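Local structure of cortical-lytic enzyme (Bacillus cereus, 4S3J) at residues N53-I66 against L83-V97. The protein acts as an N-acetylglucosaminidase that breaks down partially degraded cortex peptidoglycan, recognised by its muramic acid delta-lactam, during spore germination. Residues are numbered along the deposited sequence; the frame is centred on the assembly and turned at random.
Sequences NNYYVQPGDSLYRI and LSLKSILHVGQQLYV. With EDO (1,2-ethanediol), chain D.
L95 CD1 is the bump at the centre of this contact: it fills a hollow walled by V57 CG2, L63 CD2 and I66 CD1, the last 3.8 Å from it. I66 and L89 meet beside it tip to tip through their CD1 methyls. L63 reaches from the first turn of helix 63-70 into the bend of the 83-89 loop; its CD2 meets L83, which it crosses at about a right angle, while CD1 presses on S84 O at 3.1 Å. The bend is tied to the helix start by two waters, which link L63 N to S87 O and Y64 N to L85 O. Just past strand 54-56, V57 turns its two methyls into the 89-93 chain, CG1 against L89 CB and H90 O, CG2 against Q93 CB, and its backbone binds Q93 O and G92 N. Strands 54-56 and 94-96 run antiparallel through Y55 and L95. On the face with N54, Y56 and Q94, the extended Q94 chain, CG anti to the backbone N (chi1 176°), lies alongside the Y56 ring. Q94 NE2 gives a nearly straight 2.8 Å bond to an in-plane lone pair of N54 OD1, with the two amides 82° apart. N54 ND2 in turn binds Y56 OH, so that amide is fixed at both ends. At the far end N53 lies beside the Y96 ring, its amide tilted 19° from the ring plane, and ND2 binds V97 O at 2.9 Å. A two-stranded antiparallel sheet with the helix pair that links its strands, 63-70 and 74-80, packed on one face is the βααβ fold of a LysM domain, a module that typically binds peptidoglycan.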
loop_
_atom_site.group_PDB
_atom_site.type_symbol
_atom_site.label_atom_id
_atom_site.label_comp_id
_atom_site.label_asym_id
_atom_site.label_seq_id
_atom_site.Cartn_x
_atom_site.Cartn_y
_atom_site.Cartn_z
ATOM N N ASN A 53 -22.564 12.626 9.809
ATOM C CA ASN A 53 -22.093 13.808 10.533
ATOM C C ASN A 53 -21.994 13.611 12.043
ATOM O O ASN A 53 -22.167 14.551 12.813
ATOM C CB ASN A 53 -23.026 14.979 10.242
ATOM C CG ASN A 53 -23.200 15.213 8.761
ATOM O OD1 ASN A 53 -24.285 14.996 8.211
ATOM N ND2 ASN A 53 -22.139 15.643 8.105
ATOM N N ASN A 54 -21.758 12.368 12.429
ATOM C CA ASN A 54 -21.742 11.934 13.819
ATOM C C ASN A 54 -20.549 11.024 14.091
ATOM O O ASN A 54 -20.344 10.041 13.387
ATOM C CB ASN A 54 -23.028 11.211 14.105
ATOM C CG ASN A 54 -23.305 11.086 15.576
ATOM O OD1 ASN A 54 -23.380 12.083 16.308
ATOM N ND2 ASN A 54 -23.483 9.859 16.025
ATOM N N TYR A 55 -19.796 11.324 15.144
ATOM C CA TYR A 55 -18.566 10.599 15.412
ATOM C C TYR A 55 -18.364 10.360 16.894
ATOM O O TYR A 55 -18.571 11.270 17.695
ATOM C CB TYR A 55 -17.386 11.378 14.828
ATOM C CG TYR A 55 -16.057 10.698 15.016
ATOM C CD1 TYR A 55 -15.651 9.684 14.145
ATOM C CD2 TYR A 55 -15.192 11.065 16.046
ATOM C CE1 TYR A 55 -14.457 9.064 14.300
ATOM C CE2 TYR A 55 -13.979 10.430 16.206
ATOM C CZ TYR A 55 -13.613 9.432 15.313
ATOM O OH TYR A 55 -12.406 8.771 15.433
ATOM N N TYR A 56 -17.953 9.142 17.256
ATOM C CA TYR A 56 -17.655 8.822 18.650
ATOM C C TYR A 56 -16.152 8.636 18.817
ATOM O O TYR A 56 -15.520 7.807 18.159
ATOM C CB TYR A 56 -18.436 7.585 19.102
ATOM C CG TYR A 56 -19.920 7.850 19.038
ATOM C CD1 TYR A 56 -20.564 8.568 20.035
ATOM C CD2 TYR A 56 -20.672 7.431 17.956
ATOM C CE1 TYR A 56 -21.911 8.849 19.956
ATOM C CE2 TYR A 56 -22.017 7.699 17.872
ATOM C CZ TYR A 56 -22.629 8.421 18.871
ATOM O OH TYR A 56 -23.976 8.695 18.800
ATOM N N VAL A 57 -15.592 9.440 19.706
ATOM C CA VAL A 57 -14.148 9.540 19.875
ATOM C C VAL A 57 -13.506 8.198 20.246
ATOM O O VAL A 57 -14.021 7.420 21.064
ATOM C CB VAL A 57 -13.819 10.635 20.943
ATOM C CG1 VAL A 57 -12.367 10.571 21.388
ATOM C CG2 VAL A 57 -14.168 12.034 20.408
ATOM N N GLN A 58 -12.396 7.920 19.586
ATOM C CA GLN A 58 -11.641 6.686 19.775
ATOM C C GLN A 58 -10.345 6.927 20.556
ATOM O O GLN A 58 -9.854 8.048 20.611
ATOM C CB GLN A 58 -11.310 6.075 18.412
ATOM C CG GLN A 58 -12.530 5.689 17.605
ATOM C CD GLN A 58 -13.355 4.660 18.312
ATOM O OE1 GLN A 58 -12.872 3.555 18.599
ATOM N NE2 GLN A 58 -14.606 5.016 18.645
ATOM N N PRO A 59 -9.762 5.859 21.110
ATOM C CA PRO A 59 -8.485 6.025 21.817
ATOM C C PRO A 59 -7.408 6.692 20.967
ATOM O O PRO A 59 -7.163 6.308 19.809
ATOM C CB PRO A 59 -8.092 4.592 22.177
ATOM C CG PRO A 59 -9.393 3.824 22.192
ATOM C CD PRO A 59 -10.292 4.485 21.196
ATOM N N GLY A 60 -6.761 7.701 21.551
ATOM C CA GLY A 60 -5.697 8.442 20.891
ATOM C C GLY A 60 -6.134 9.557 19.947
ATOM O O GLY A 60 -5.304 10.298 19.415
ATOM N N ASP A 61 -7.439 9.719 19.750
ATOM C CA ASP A 61 -7.932 10.762 18.856
ATOM C C ASP A 61 -7.568 12.159 19.354
ATOM O O ASP A 61 -7.459 12.411 20.555
ATOM C CB ASP A 61 -9.458 10.703 18.732
ATOM C CG ASP A 61 -9.946 9.861 17.568
ATOM O OD1 ASP A 61 -9.187 9.590 16.615
ATOM O OD2 ASP A 61 -11.126 9.468 17.616
ATOM N N SER A 62 -7.438 13.065 18.393
ATOM C CA SER A 62 -7.338 14.489 18.633
ATOM C C SER A 62 -8.272 15.156 17.653
ATOM O O SER A 62 -8.665 14.541 16.655
ATOM C CB SER A 62 -5.905 14.971 18.430
ATOM O OG SER A 62 -5.504 14.770 17.075
ATOM N N LEU A 63 -8.636 16.407 17.909
ATOM C CA LEU A 63 -9.456 17.122 16.949
ATOM C C LEU A 63 -8.703 17.273 15.642
ATOM O O LEU A 63 -9.283 17.167 14.578
ATOM C CB LEU A 63 -9.882 18.484 17.491
ATOM C CG LEU A 63 -10.947 18.495 18.588
ATOM C CD1 LEU A 63 -11.220 19.940 19.012
ATOM C CD2 LEU A 63 -12.250 17.825 18.132
ATOM N N TYR A 64 -7.400 17.494 15.726
ATOM C CA TYR A 64 -6.585 17.569 14.522
ATOM C C TYR A 64 -6.709 16.283 13.676
ATOM O O TYR A 64 -6.951 16.350 12.462
ATOM C CB TYR A 64 -5.123 17.829 14.883
ATOM C CG TYR A 64 -4.238 17.825 13.666
ATOM C CD1 TYR A 64 -4.175 18.924 12.827
ATOM C CD2 TYR A 64 -3.492 16.701 13.342
ATOM C CE1 TYR A 64 -3.371 18.904 11.697
ATOM C CE2 TYR A 64 -2.701 16.674 12.230
ATOM C CZ TYR A 64 -2.644 17.777 11.413
ATOM O OH TYR A 64 -1.840 17.720 10.297
ATOM N N ARG A 65 -6.559 15.120 14.303
ATOM C CA ARG A 65 -6.644 13.855 13.561
ATOM C C ARG A 65 -8.019 13.684 12.925
ATOM O O ARG A 65 -8.143 13.296 11.768
ATOM C CB ARG A 65 -6.347 12.647 14.458
ATOM C CG ARG A 65 -6.461 11.318 13.710
ATOM C CD ARG A 65 -6.284 10.110 14.632
ATOM N NE ARG A 65 -6.524 8.837 13.943
ATOM C CZ ARG A 65 -5.599 8.171 13.247
ATOM N NH1 ARG A 65 -4.379 8.666 13.142
ATOM N NH2 ARG A 65 -5.901 7.009 12.652
ATOM N N ILE A 66 -9.063 13.949 13.697
ATOM C CA ILE A 66 -10.409 13.747 13.190
ATOM C C ILE A 66 -10.692 14.677 12.000
ATOM O O ILE A 66 -11.355 14.280 11.030
ATOM C CB ILE A 66 -11.436 13.959 14.331
ATOM C CG1 ILE A 66 -11.209 12.922 15.433
ATOM C CG2 ILE A 66 -12.874 13.926 13.794
ATOM C CD1 ILE A 66 -11.849 13.295 16.768
ATOM N N LEU A 83 -15.681 23.616 20.978
ATOM C CA LEU A 83 -14.450 23.108 21.586
ATOM C C LEU A 83 -13.259 23.956 21.178
ATOM O O LEU A 83 -13.307 24.632 20.155
ATOM C CB LEU A 83 -14.193 21.646 21.182
ATOM C CG LEU A 83 -15.253 20.613 21.557
ATOM C CD1 LEU A 83 -14.913 19.248 20.946
ATOM C CD2 LEU A 83 -15.388 20.505 23.066
ATOM N N SER A 84 -12.190 23.903 21.970
ATOM C CA SER A 84 -10.929 24.552 21.608
ATOM C C SER A 84 -10.133 23.626 20.694
ATOM O O SER A 84 -10.316 22.405 20.736
ATOM C CB SER A 84 -10.124 24.905 22.857
ATOM O OG SER A 84 -9.476 23.761 23.383
ATOM N N LEU A 85 -9.233 24.207 19.900
ATOM C CA LEU A 85 -8.475 23.455 18.899
ATOM C C LEU A 85 -7.645 22.291 19.461
ATOM O O LEU A 85 -7.418 21.304 18.759
ATOM C CB LEU A 85 -7.556 24.413 18.120
ATOM C CG LEU A 85 -8.266 25.512 17.316
ATOM C CD1 LEU A 85 -7.268 26.490 16.694
ATOM C CD2 LEU A 85 -9.158 24.924 16.243
ATOM N N LYS A 86 -7.205 22.404 20.711
ATOM C CA LYS A 86 -6.435 21.350 21.386
ATOM C C LYS A 86 -7.209 20.720 22.542
ATOM O O LYS A 86 -6.619 20.132 23.448
ATOM C CB LYS A 86 -5.087 21.874 21.902
ATOM C CG LYS A 86 -4.034 22.153 20.838
ATOM C CD LYS A 86 -2.642 21.838 21.409
ATOM C CE LYS A 86 -1.547 21.826 20.352
ATOM N NZ LYS A 86 -0.208 21.529 20.962
ATOM N N SER A 87 -8.531 20.846 22.503
ATOM C CA SER A 87 -9.403 20.383 23.586
ATOM C C SER A 87 -9.181 18.910 23.934
ATOM O O SER A 87 -8.998 18.082 23.041
ATOM C CB SER A 87 -10.864 20.590 23.195
ATOM O OG SER A 87 -11.725 20.194 24.238
ATOM N N ILE A 88 -9.203 18.596 25.229
ATOM C CA ILE A 88 -9.009 17.224 25.698
ATOM C C ILE A 88 -10.250 16.383 25.445
ATOM O O ILE A 88 -11.311 16.640 26.013
ATOM C CB ILE A 88 -8.724 17.170 27.217
ATOM C CG1 ILE A 88 -7.471 17.962 27.583
ATOM C CG2 ILE A 88 -8.643 15.717 27.710
ATOM C CD1 ILE A 88 -7.402 18.287 29.072
ATOM N N LEU A 89 -10.091 15.343 24.633
ATOM C CA LEU A 89 -11.191 14.440 24.315
ATOM C C LEU A 89 -11.189 13.205 25.225
ATOM O O LEU A 89 -10.176 12.868 25.829
ATOM C CB LEU A 89 -11.109 14.021 22.841
ATOM C CG LEU A 89 -10.984 15.164 21.830
ATOM C CD1 LEU A 89 -10.905 14.604 20.436
ATOM C CD2 LEU A 89 -12.144 16.136 21.931
ATOM N N HIS A 90 -12.329 12.530 25.313
ATOM C CA HIS A 90 -12.405 11.256 26.015
ATOM C C HIS A 90 -13.117 10.235 25.137
ATOM O O HIS A 90 -13.955 10.590 24.299
ATOM C CB HIS A 90 -13.111 11.403 27.368
ATOM C CG HIS A 90 -14.541 11.844 27.267
ATOM N ND1 HIS A 90 -14.913 13.177 27.318
ATOM C CD2 HIS A 90 -15.682 11.140 27.124
ATOM C CE1 HIS A 90 -16.223 13.262 27.203
ATOM N NE2 HIS A 90 -16.722 12.046 27.085
ATOM N N VAL A 91 -12.760 8.971 25.308
ATOM C CA VAL A 91 -13.328 7.900 24.484
ATOM C C VAL A 91 -14.840 7.839 24.669
ATOM O O VAL A 91 -15.341 7.847 25.794
ATOM C CB VAL A 91 -12.695 6.534 24.820
ATOM C CG1 VAL A 91 -13.403 5.396 24.082
ATOM C CG2 VAL A 91 -11.228 6.550 24.445
ATOM N N GLY A 92 -15.557 7.798 23.547
ATOM C CA GLY A 92 -17.010 7.766 23.554
ATOM C C GLY A 92 -17.663 9.122 23.404
ATOM O O GLY A 92 -18.860 9.210 23.155
ATOM N N GLN A 93 -16.876 10.179 23.557
ATOM C CA GLN A 93 -17.379 11.541 23.375
ATOM C C GLN A 93 -17.993 11.690 21.990
ATOM O O GLN A 93 -17.385 11.301 20.991
ATOM C CB GLN A 93 -16.236 12.544 23.555
ATOM C CG GLN A 93 -16.637 13.995 23.504
ATOM C CD GLN A 93 -15.479 14.927 23.774
ATOM O OE1 GLN A 93 -14.427 14.504 24.249
ATOM N NE2 GLN A 93 -15.666 16.201 23.478
ATOM N N GLN A 94 -19.181 12.265 21.927
ATOM C CA GLN A 94 -19.877 12.462 20.669
ATOM C C GLN A 94 -19.538 13.804 20.044
ATOM O O GLN A 94 -19.673 14.843 20.695
ATOM C CB GLN A 94 -21.387 12.362 20.889
ATOM C CG GLN A 94 -22.215 12.655 19.657
ATOM C CD GLN A 94 -23.700 12.639 19.937
ATOM O OE1 GLN A 94 -24.131 12.918 21.057
ATOM N NE2 GLN A 94 -24.497 12.413 18.899
ATOM N N LEU A 95 -19.181 13.789 18.754
ATOM C CA LEU A 95 -18.921 15.014 18.000
ATOM C C LEU A 95 -19.788 15.117 16.747
ATOM O O LEU A 95 -20.102 14.110 16.090
ATOM C CB LEU A 95 -17.449 15.083 17.569
ATOM C CG LEU A 95 -16.415 15.045 18.684
ATOM C CD1 LEU A 95 -15.010 14.960 18.064
ATOM C CD2 LEU A 95 -16.516 16.251 19.594
ATOM N N TYR A 96 -20.119 16.355 16.385
ATOM C CA TYR A 96 -20.751 16.638 15.110
ATOM C C TYR A 96 -19.626 16.913 14.099
ATOM O O TYR A 96 -18.724 17.721 14.373
ATOM C CB TYR A 96 -21.709 17.839 15.192
ATOM C CG TYR A 96 -22.370 18.123 13.867
ATOM C CD1 TYR A 96 -21.774 18.938 12.937
ATOM C CD2 TYR A 96 -23.575 17.519 13.529
ATOM C CE1 TYR A 96 -22.358 19.169 11.706
ATOM C CE2 TYR A 96 -24.169 17.736 12.296
ATOM C CZ TYR A 96 -23.537 18.563 11.380
ATOM O OH TYR A 96 -24.087 18.808 10.136
ATOM N N VAL A 97 -19.672 16.239 12.955
ATOM C CA VAL A 97 -18.628 16.363 11.930
ATOM C C VAL A 97 -19.237 16.894 10.626
ATOM O O VAL A 97 -20.036 16.207 9.990
ATOM C CB VAL A 97 -17.926 15.018 11.660
ATOM C CG1 VAL A 97 -16.776 15.186 10.653
ATOM C CG2 VAL A 97 -17.359 14.436 12.923
HETATM C C1 EDO D . -18.273 11.767 10.465
HETATM O O1 EDO D . -18.912 12.313 9.310
HETATM C C2 EDO D . -18.648 10.301 10.526
HETATM O O2 EDO D . -20.078 10.248 10.458
HETATM O O HOH W 1 -7.691 17.638 20.350
HETATM O O HOH W 2 -6.130 18.784 18.164
#